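Local coordinates for Pex protein (Anabaena sp. PCC 7120, PDB 2DQL) that is associated with the cyanobacterial circadian clock and, as a PadR-like helix-turn-helix protein, probably binds DNA to regulate transcription, at residues A[2-5]-A[6-9]; A[35-38]-A[39-42]; A[41-44]-A[45-48]; A[95-98]-A[99-102]. All blocks are in the same frame, centred on the assembly; numbering follows the deposited sequence.

In the fold
Contacts 2 and 3 share L41 and I42 and follow one another along helix 38-48, their centres about 8 Å apart, within a winged-helix unit of the PadR-like type. Contact 2 starts that helix beside a phosphate ion; contact 3 completes it. Contact 4 opens the C-terminal helix 96-112, its centre about 19 Å from that of contact 2. Contact 1 stands apart on the N-terminal helix 3-11, about 42 Å from contact 4 between centres and across the centre of the chain. Yet contacts 1 and 4 both face the second subunit: Y7 of each chain meets Q98 of the other, so helix 3-11 of one chain meets the start of helix 96-112 of the other.

Contact 1. Residues A[2-5]-A[6-9]; sequences KIED and IYQF
I3 and Y7 lie side by side one turn apart on helix 3-11, and together with I6 they form the close-packed side of this contact. In I3, CG1 sits beside the backbone N (chi1 -62°), which puts CG2 anti to that N and against the Y7 ring, CG2 to CE2 3.6 Å. The CG1 branch runs past I6, where the two CD1 atoms of I3 and I6 are 4.2 Å apart. I3 O accepts from both Y7 N (3.3 Å) and I6 N (3.0 Å). I3, I6 and F9 pack on F65, C25 and V22 of the second subunit, and Y7 OH bonds to Q98 of that subunit.

The other side is more open and polar. E4, anti at chi1 (180°), bends at chi2 to bring OE1 to Q8 NE2 at 2.7 Å; the bond is nearly straight (166°), runs close to the C-O axis and lies almost in the Q8 amide plane. Q8 CG also passes 3.2 Å from E4 O. At the helix start D5 OD2 accepts from K2 N, 2.9 Å, on the anti side of the carboxylate. That last bond is like one half of a capping box, and the whole is consistent with an amphipathic N-terminal helix that serves as a dimerisation arm, its apolar side laid on the second subunit.

Contact 2. Residues A[35-38]-A[39-42]; sequences ESYG and TELI. With PO4 (phosphate ion), chain C.
At the first turn of helix 38-48, the leading helix of the probable helix-turn-helix, S36 and the N-cap residue Y37 meet E40. S36 OG donates to E40 OE1 at 2.7 Å, using the carboxylate's anti lone pair. The Y37 ring, its CG lodged between backbone N and carbonyl carbon (chi1 52°), takes E40 CB over its centre: CB lies 3.5 Å from the ring centroid, a CH-pi contact 13° off the normal. Backbone bonds from L41 N to Y37 O (2.9 Å) and from I42 N to G38 O start the helix. One water donates to E35 O and, at 2.8 Å, to E40 OE1; a second, in the ring plane, donates to E40 OE2 at 3.2 Å and bonds to Y37 OH. R86 makes a cation-pi contact with Y37, and with R82 holds the phosphate. Replacing Y37 by an alanine would probably leave E40 CB uncovered and R86 without its aromatic partner. T39 OG1 also reaches the phosphate, though its position is less certain. Three donors on the E40 carboxylate probably favour its ionised form, and the anion, probably from the crystallisation liquor but held by two arginines, is consistent with a site for a DNA backbone phosphate.

Contact 3. Residues A[41-44]-A[45-48]; sequences LIQQ and LETE
Q44 and E48, one turn apart on helix 38-48, are joined by a side-chain hydrogen bond. They run side by side and point the same way, Q44 extended with CG anti to the backbone N (chi1 -170°), and Q44 NE2 donates to E48 OE2 at 2.8 Å. The bond is bent, 134° at the hydrogen, and OE2 stands somewhat off the amide plane although it is met nearly along its own C-O axis. The same OE2 lies 3.0 Å from Q44 CG, so the carboxylate rests along the glutamine as well as against its amide.

A side chain also bonds to backbone at T47. Its OG1, set beside the backbone N (chi1 -60°), turns back to donate to Q43 O at 3.1 Å from above the carbonyl plane, while T47 N reaches that oxygen at 3.0 Å. Q43 O is therefore gripped by two donors from one residue.

Backbone bonds make up the rest. E48 N to Q44 O is 3.0 Å, whereas L45 N to L41 O (3.4 Å) and E46 N to I42 O (3.5 Å) are weak; L41 O is also bonded by Y26 OH.

L41, Q44 and L45 face helix 20-31 through Y26 and V30, L41 and I42 lean on L59 of helix 56-68, and E46 forms a long, weak ion pair with R53 of strand 52-53.

Contact 4. Residues A[95-98]-A[99-102]; sequences WQHQ and AEDL
The start of helix 96-112, the C-terminal helix that follows the wing of the winged-helix fold, has W95 at its N-cap, whose O accepts from A99 N at 2.8 Å. The following turns are regular, with E100 N on Q96 O, D101 N on H97 O and L102 N on Q98 O. E100 leaves the helix beside its own backbone N (chi1 -63°), so that its CG passes 3.0 Å from Q96 O and the extended chain lays its carboxylate back along Q96 and H97. There OE1 accepts from a water at 2.7 Å, and the same water takes a weak bond from H97 ND1 (3.2 Å). A leucine in place of E100 would probably deprive this water of its shorter bond and leave the H97 ring less well fixed in rotation.

D101 stands over one face of the H97 imidazole, its CG 4.1 Å above the plane and shifted toward the rim. The carboxylate is nearly perpendicular to the ring (85°), and H97 NE2 is 3.4 Å from D101 OD2, but the geometry does not make a hydrogen bond. The aspartate's firmer partner is R104, which forms a salt bridge with its OD1. On the inner side A99 and L102 pack against L28 of helix 20-31. Q98, bent at chi2 (67°), crosses L102 at a slant and meets the second subunit: its NE2 sits 3.5 Å from L102 CG while bonding to Y7 OH of that subunit.

Contact 1. Residues A[2-5]-A[6-9]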
# COMPACT_ATOMS: atom_id res chain seq x y z
N LYS A 2 4.03 18.33 3.25
CA LYS A 2 4.56 19.15 4.33
C LYS A 2 5.02 18.28 5.50
O LYS A 2 4.59 17.13 5.64
CB LYS A 2 3.50 20.15 4.81
CG LYS A 2 4.06 21.26 5.70
CD LYS A 2 5.07 22.11 4.94
CE LYS A 2 5.79 23.10 5.85
NZ LYS A 2 4.88 24.11 6.46
N ILE A 3 5.89 18.83 6.33
CA ILE A 3 6.42 18.11 7.48
C ILE A 3 5.31 17.60 8.40
O ILE A 3 5.40 16.48 8.92
CB ILE A 3 7.38 19.00 8.31
CG1 ILE A 3 8.58 19.41 7.45
CG2 ILE A 3 7.85 18.25 9.55
CD1 ILE A 3 9.46 18.25 7.03
N GLU A 4 4.28 18.41 8.61
CA GLU A 4 3.19 18.00 9.48
C GLU A 4 2.49 16.74 8.95
O GLU A 4 1.99 15.93 9.74
CB GLU A 4 2.17 19.13 9.64
CG GLU A 4 0.99 18.76 10.53
CD GLU A 4 1.43 18.31 11.92
OE1 GLU A 4 0.63 17.63 12.60
OE2 GLU A 4 2.57 18.63 12.33
N ASP A 5 2.45 16.58 7.63
CA ASP A 5 1.82 15.41 7.03
C ASP A 5 2.59 14.15 7.41
O ASP A 5 2.01 13.06 7.52
CB ASP A 5 1.79 15.53 5.51
CG ASP A 5 0.94 16.69 5.04
OD1 ASP A 5 -0.20 16.82 5.53
OD2 ASP A 5 1.41 17.46 4.18
N ILE A 6 3.90 14.29 7.60
CA ILE A 6 4.72 13.16 7.98
C ILE A 6 4.36 12.75 9.40
O ILE A 6 4.14 11.58 9.69
CB ILE A 6 6.22 13.51 7.89
CG1 ILE A 6 6.57 13.86 6.44
CG2 ILE A 6 7.07 12.34 8.37
CD1 ILE A 6 7.98 14.38 6.25
N TYR A 7 4.28 13.73 10.30
CA TYR A 7 3.91 13.43 11.67
C TYR A 7 2.51 12.82 11.71
O TYR A 7 2.27 11.87 12.45
CB TYR A 7 3.95 14.69 12.52
CG TYR A 7 5.35 15.09 12.92
CD1 TYR A 7 6.00 14.45 13.98
CD2 TYR A 7 6.03 16.11 12.25
CE1 TYR A 7 7.29 14.82 14.36
CE2 TYR A 7 7.31 16.48 12.62
CZ TYR A 7 7.94 15.84 13.67
OH TYR A 7 9.21 16.23 14.04
N GLN A 8 1.60 13.36 10.91
CA GLN A 8 0.23 12.85 10.88
C GLN A 8 0.15 11.39 10.46
O GLN A 8 -0.67 10.63 10.98
CB GLN A 8 -0.63 13.71 9.95
CG GLN A 8 -1.01 15.06 10.52
CD GLN A 8 -1.68 14.94 11.87
OE1 GLN A 8 -2.62 14.16 12.04
NE2 GLN A 8 -1.22 15.72 12.84
N PHE A 9 0.99 10.99 9.51
CA PHE A 9 0.99 9.61 9.04
C PHE A 9 1.23 8.61 10.17
O PHE A 9 0.62 7.55 10.22
CB PHE A 9 2.07 9.41 7.97
CG PHE A 9 2.15 8.01 7.45
CD1 PHE A 9 1.29 7.58 6.45
CD2 PHE A 9 3.04 7.10 8.00
CE1 PHE A 9 1.31 6.26 6.00
CE2 PHE A 9 3.08 5.78 7.56
CZ PHE A 9 2.21 5.36 6.56

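Contact 2. Residues A[35-38]-A[39-42]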
# COMPACT_ATOMS: atom_id res chain seq x y z
N GLU A 35 -26.85 -10.04 -3.74
CA GLU A 35 -26.41 -9.17 -4.82
C GLU A 35 -26.03 -7.78 -4.34
O GLU A 35 -26.61 -7.26 -3.39
CB GLU A 35 -27.51 -9.04 -5.89
CG GLU A 35 -28.81 -8.45 -5.37
CD GLU A 35 -29.78 -8.12 -6.49
OE1 GLU A 35 -29.67 -8.73 -7.57
OE2 GLU A 35 -30.66 -7.26 -6.28
N SER A 36 -25.04 -7.20 -4.99
CA SER A 36 -24.59 -5.87 -4.62
C SER A 36 -24.18 -5.12 -5.87
O SER A 36 -24.34 -5.62 -6.99
CB SER A 36 -23.42 -5.96 -3.64
OG SER A 36 -23.14 -4.69 -3.07
N TYR A 37 -23.64 -3.93 -5.68
CA TYR A 37 -23.22 -3.09 -6.79
C TYR A 37 -21.98 -2.30 -6.39
O TYR A 37 -21.69 -2.16 -5.21
CB TYR A 37 -24.37 -2.17 -7.22
CG TYR A 37 -25.01 -1.35 -6.12
CD1 TYR A 37 -24.76 0.03 -6.02
CD2 TYR A 37 -25.89 -1.93 -5.21
CE1 TYR A 37 -25.39 0.80 -5.03
CE2 TYR A 37 -26.51 -1.17 -4.22
CZ TYR A 37 -26.26 0.19 -4.14
OH TYR A 37 -26.89 0.95 -3.17
N GLY A 38 -21.27 -1.79 -7.39
CA GLY A 38 -20.04 -1.05 -7.16
C GLY A 38 -20.00 -0.03 -6.03
O GLY A 38 -19.19 -0.14 -5.10
N THR A 39 -20.86 0.98 -6.10
CA THR A 39 -20.86 2.01 -5.07
C THR A 39 -21.10 1.45 -3.68
O THR A 39 -20.50 1.92 -2.71
CB THR A 39 -21.89 3.11 -5.38
OG1 THR A 39 -23.22 2.59 -5.24
CG2 THR A 39 -21.70 3.61 -6.79
N GLU A 40 -21.96 0.44 -3.57
CA GLU A 40 -22.25 -0.16 -2.28
C GLU A 40 -21.06 -0.95 -1.76
O GLU A 40 -20.76 -0.93 -0.56
CB GLU A 40 -23.47 -1.08 -2.38
CG GLU A 40 -23.92 -1.65 -1.04
CD GLU A 40 -25.20 -2.45 -1.15
OE1 GLU A 40 -25.18 -3.53 -1.78
OE2 GLU A 40 -26.23 -1.99 -0.61
N LEU A 41 -20.39 -1.67 -2.66
CA LEU A 41 -19.23 -2.46 -2.26
C LEU A 41 -18.20 -1.55 -1.62
O LEU A 41 -17.59 -1.90 -0.61
CB LEU A 41 -18.64 -3.18 -3.48
CG LEU A 41 -19.50 -4.36 -3.94
CD1 LEU A 41 -19.10 -4.81 -5.34
CD2 LEU A 41 -19.34 -5.51 -2.93
N ILE A 42 -18.01 -0.37 -2.20
CA ILE A 42 -17.04 0.59 -1.67
C ILE A 42 -17.50 1.17 -0.35
O ILE A 42 -16.76 1.16 0.63
CB ILE A 42 -16.78 1.74 -2.67
CG1 ILE A 42 -16.07 1.19 -3.91
CG2 ILE A 42 -15.94 2.84 -2.00
CD1 ILE A 42 -15.87 2.22 -5.01
P PO4 C . -25.12 3.34 -8.80
O1 PO4 C . -24.55 3.61 -7.46
O2 PO4 C . -26.58 3.11 -8.66
O3 PO4 C . -24.90 4.49 -9.70
O4 PO4 C . -24.48 2.12 -9.39
O HOH W 1 -27.51 -4.59 -2.86
O HOH W 2 -28.82 -0.37 -1.50

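Contact 3. Residues A[41-44]-A[45-48]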
# COMPACT_ATOMS: atom_id res chain seq x y z
N LEU A 41 -20.39 -1.67 -2.66
CA LEU A 41 -19.23 -2.46 -2.26
C LEU A 41 -18.20 -1.55 -1.62
O LEU A 41 -17.59 -1.90 -0.61
CB LEU A 41 -18.64 -3.18 -3.48
CG LEU A 41 -19.50 -4.36 -3.94
CD1 LEU A 41 -19.10 -4.81 -5.34
CD2 LEU A 41 -19.34 -5.51 -2.93
N ILE A 42 -18.01 -0.37 -2.20
CA ILE A 42 -17.04 0.59 -1.67
C ILE A 42 -17.50 1.17 -0.35
O ILE A 42 -16.76 1.16 0.63
CB ILE A 42 -16.78 1.74 -2.67
CG1 ILE A 42 -16.07 1.19 -3.91
CG2 ILE A 42 -15.94 2.84 -2.00
CD1 ILE A 42 -15.87 2.22 -5.01
N GLN A 43 -18.73 1.67 -0.31
CA GLN A 43 -19.26 2.27 0.91
C GLN A 43 -19.37 1.29 2.07
O GLN A 43 -19.02 1.62 3.20
CB GLN A 43 -20.63 2.90 0.63
CG GLN A 43 -21.14 3.75 1.78
CD GLN A 43 -20.16 4.84 2.18
OE1 GLN A 43 -19.76 5.66 1.35
NE2 GLN A 43 -19.76 4.85 3.45
N GLN A 44 -19.84 0.08 1.79
CA GLN A 44 -20.00 -0.94 2.82
C GLN A 44 -18.68 -1.29 3.50
O GLN A 44 -18.66 -1.58 4.69
CB GLN A 44 -20.63 -2.20 2.22
CG GLN A 44 -21.06 -3.22 3.25
CD GLN A 44 -21.80 -4.40 2.64
OE1 GLN A 44 -22.69 -4.23 1.81
NE2 GLN A 44 -21.43 -5.61 3.06
N LEU A 45 -17.60 -1.26 2.74
CA LEU A 45 -16.29 -1.59 3.30
C LEU A 45 -15.90 -0.57 4.36
O LEU A 45 -15.50 -0.94 5.47
CB LEU A 45 -15.22 -1.61 2.20
CG LEU A 45 -13.79 -1.86 2.68
CD1 LEU A 45 -13.69 -3.23 3.34
CD2 LEU A 45 -12.83 -1.77 1.51
N GLU A 46 -16.04 0.71 4.03
CA GLU A 46 -15.70 1.79 4.95
C GLU A 46 -16.58 1.77 6.19
O GLU A 46 -16.11 2.04 7.30
CB GLU A 46 -15.84 3.15 4.25
CG GLU A 46 -15.29 4.32 5.06
CD GLU A 46 -15.46 5.66 4.36
OE1 GLU A 46 -15.17 5.74 3.15
OE2 GLU A 46 -15.87 6.63 5.03
N THR A 47 -17.86 1.45 6.01
CA THR A 47 -18.79 1.41 7.13
C THR A 47 -18.50 0.25 8.08
O THR A 47 -18.54 0.42 9.30
CB THR A 47 -20.25 1.29 6.63
OG1 THR A 47 -20.56 2.42 5.81
CG2 THR A 47 -21.22 1.25 7.81
N GLU A 48 -18.18 -0.92 7.53
CA GLU A 48 -17.89 -2.08 8.36
C GLU A 48 -16.47 -2.08 8.92
O GLU A 48 -16.23 -2.58 10.02
CB GLU A 48 -18.10 -3.37 7.56
CG GLU A 48 -19.55 -3.76 7.35
CD GLU A 48 -19.70 -5.06 6.58
OE1 GLU A 48 -19.05 -6.06 6.96
OE2 GLU A 48 -20.46 -5.08 5.59

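Contact 4. Residues A[95-98]-A[99-102]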
# COMPACT_ATOMS: atom_id res chain seq x y z
N TRP A 95 -19.87 -21.22 -8.58
CA TRP A 95 -18.70 -20.68 -7.88
C TRP A 95 -18.95 -20.56 -6.38
O TRP A 95 -18.11 -20.02 -5.65
CB TRP A 95 -18.32 -19.31 -8.43
CG TRP A 95 -17.30 -19.36 -9.52
CD1 TRP A 95 -17.50 -19.75 -10.81
CD2 TRP A 95 -15.91 -19.03 -9.41
NE1 TRP A 95 -16.33 -19.68 -11.52
CE2 TRP A 95 -15.33 -19.24 -10.68
CE3 TRP A 95 -15.10 -18.57 -8.37
CZ2 TRP A 95 -13.98 -19.01 -10.94
CZ3 TRP A 95 -13.74 -18.34 -8.62
CH2 TRP A 95 -13.20 -18.57 -9.90
N GLN A 96 -20.08 -21.06 -5.92
CA GLN A 96 -20.45 -20.99 -4.52
C GLN A 96 -19.32 -21.44 -3.58
O GLN A 96 -18.87 -20.67 -2.73
CB GLN A 96 -21.69 -21.85 -4.26
CG GLN A 96 -22.43 -21.53 -2.98
CD GLN A 96 -23.61 -20.60 -3.21
OE1 GLN A 96 -23.45 -19.44 -3.57
NE2 GLN A 96 -24.82 -21.13 -3.01
N HIS A 97 -18.87 -22.68 -3.74
CA HIS A 97 -17.82 -23.23 -2.89
C HIS A 97 -16.50 -22.46 -2.96
O HIS A 97 -15.91 -22.15 -1.93
CB HIS A 97 -17.57 -24.70 -3.25
CG HIS A 97 -16.60 -25.38 -2.33
ND1 HIS A 97 -16.87 -25.63 -1.00
CD2 HIS A 97 -15.34 -25.83 -2.55
CE1 HIS A 97 -15.82 -26.21 -0.44
NE2 HIS A 97 -14.88 -26.34 -1.35
N GLN A 98 -16.04 -22.16 -4.17
CA GLN A 98 -14.79 -21.43 -4.32
C GLN A 98 -14.89 -20.03 -3.73
O GLN A 98 -13.95 -19.55 -3.09
CB GLN A 98 -14.39 -21.33 -5.80
CG GLN A 98 -13.13 -20.51 -6.02
CD GLN A 98 -11.89 -21.18 -5.46
OE1 GLN A 98 -11.35 -22.12 -6.05
NE2 GLN A 98 -11.44 -20.70 -4.30
N ALA A 99 -16.02 -19.37 -3.95
CA ALA A 99 -16.20 -18.02 -3.41
C ALA A 99 -16.16 -18.06 -1.89
O ALA A 99 -15.66 -17.13 -1.25
CB ALA A 99 -17.52 -17.43 -3.90
N GLU A 100 -16.68 -19.13 -1.30
CA GLU A 100 -16.68 -19.24 0.15
C GLU A 100 -15.26 -19.43 0.67
O GLU A 100 -14.90 -18.91 1.72
CB GLU A 100 -17.60 -20.39 0.59
CG GLU A 100 -19.05 -20.12 0.20
CD GLU A 100 -20.00 -21.29 0.42
OE1 GLU A 100 -19.59 -22.45 0.20
OE2 GLU A 100 -21.17 -21.03 0.78
N ASP A 101 -14.44 -20.17 -0.09
CA ASP A 101 -13.05 -20.38 0.32
C ASP A 101 -12.29 -19.05 0.28
O ASP A 101 -11.52 -18.73 1.18
CB ASP A 101 -12.34 -21.39 -0.61
CG ASP A 101 -12.87 -22.80 -0.44
OD1 ASP A 101 -13.22 -23.19 0.69
OD2 ASP A 101 -12.92 -23.54 -1.45
N LEU A 102 -12.53 -18.27 -0.78
CA LEU A 102 -11.87 -16.98 -0.91
C LEU A 102 -12.40 -16.00 0.12
O LEU A 102 -11.65 -15.16 0.63
CB LEU A 102 -12.08 -16.43 -2.33
CG LEU A 102 -11.41 -17.27 -3.43
CD1 LEU A 102 -11.72 -16.68 -4.78
CD2 LEU A 102 -9.90 -17.31 -3.19
O HOH W 3 -17.89 -23.97 1.58
O HOH W 4 -10.50 -24.22 -3.64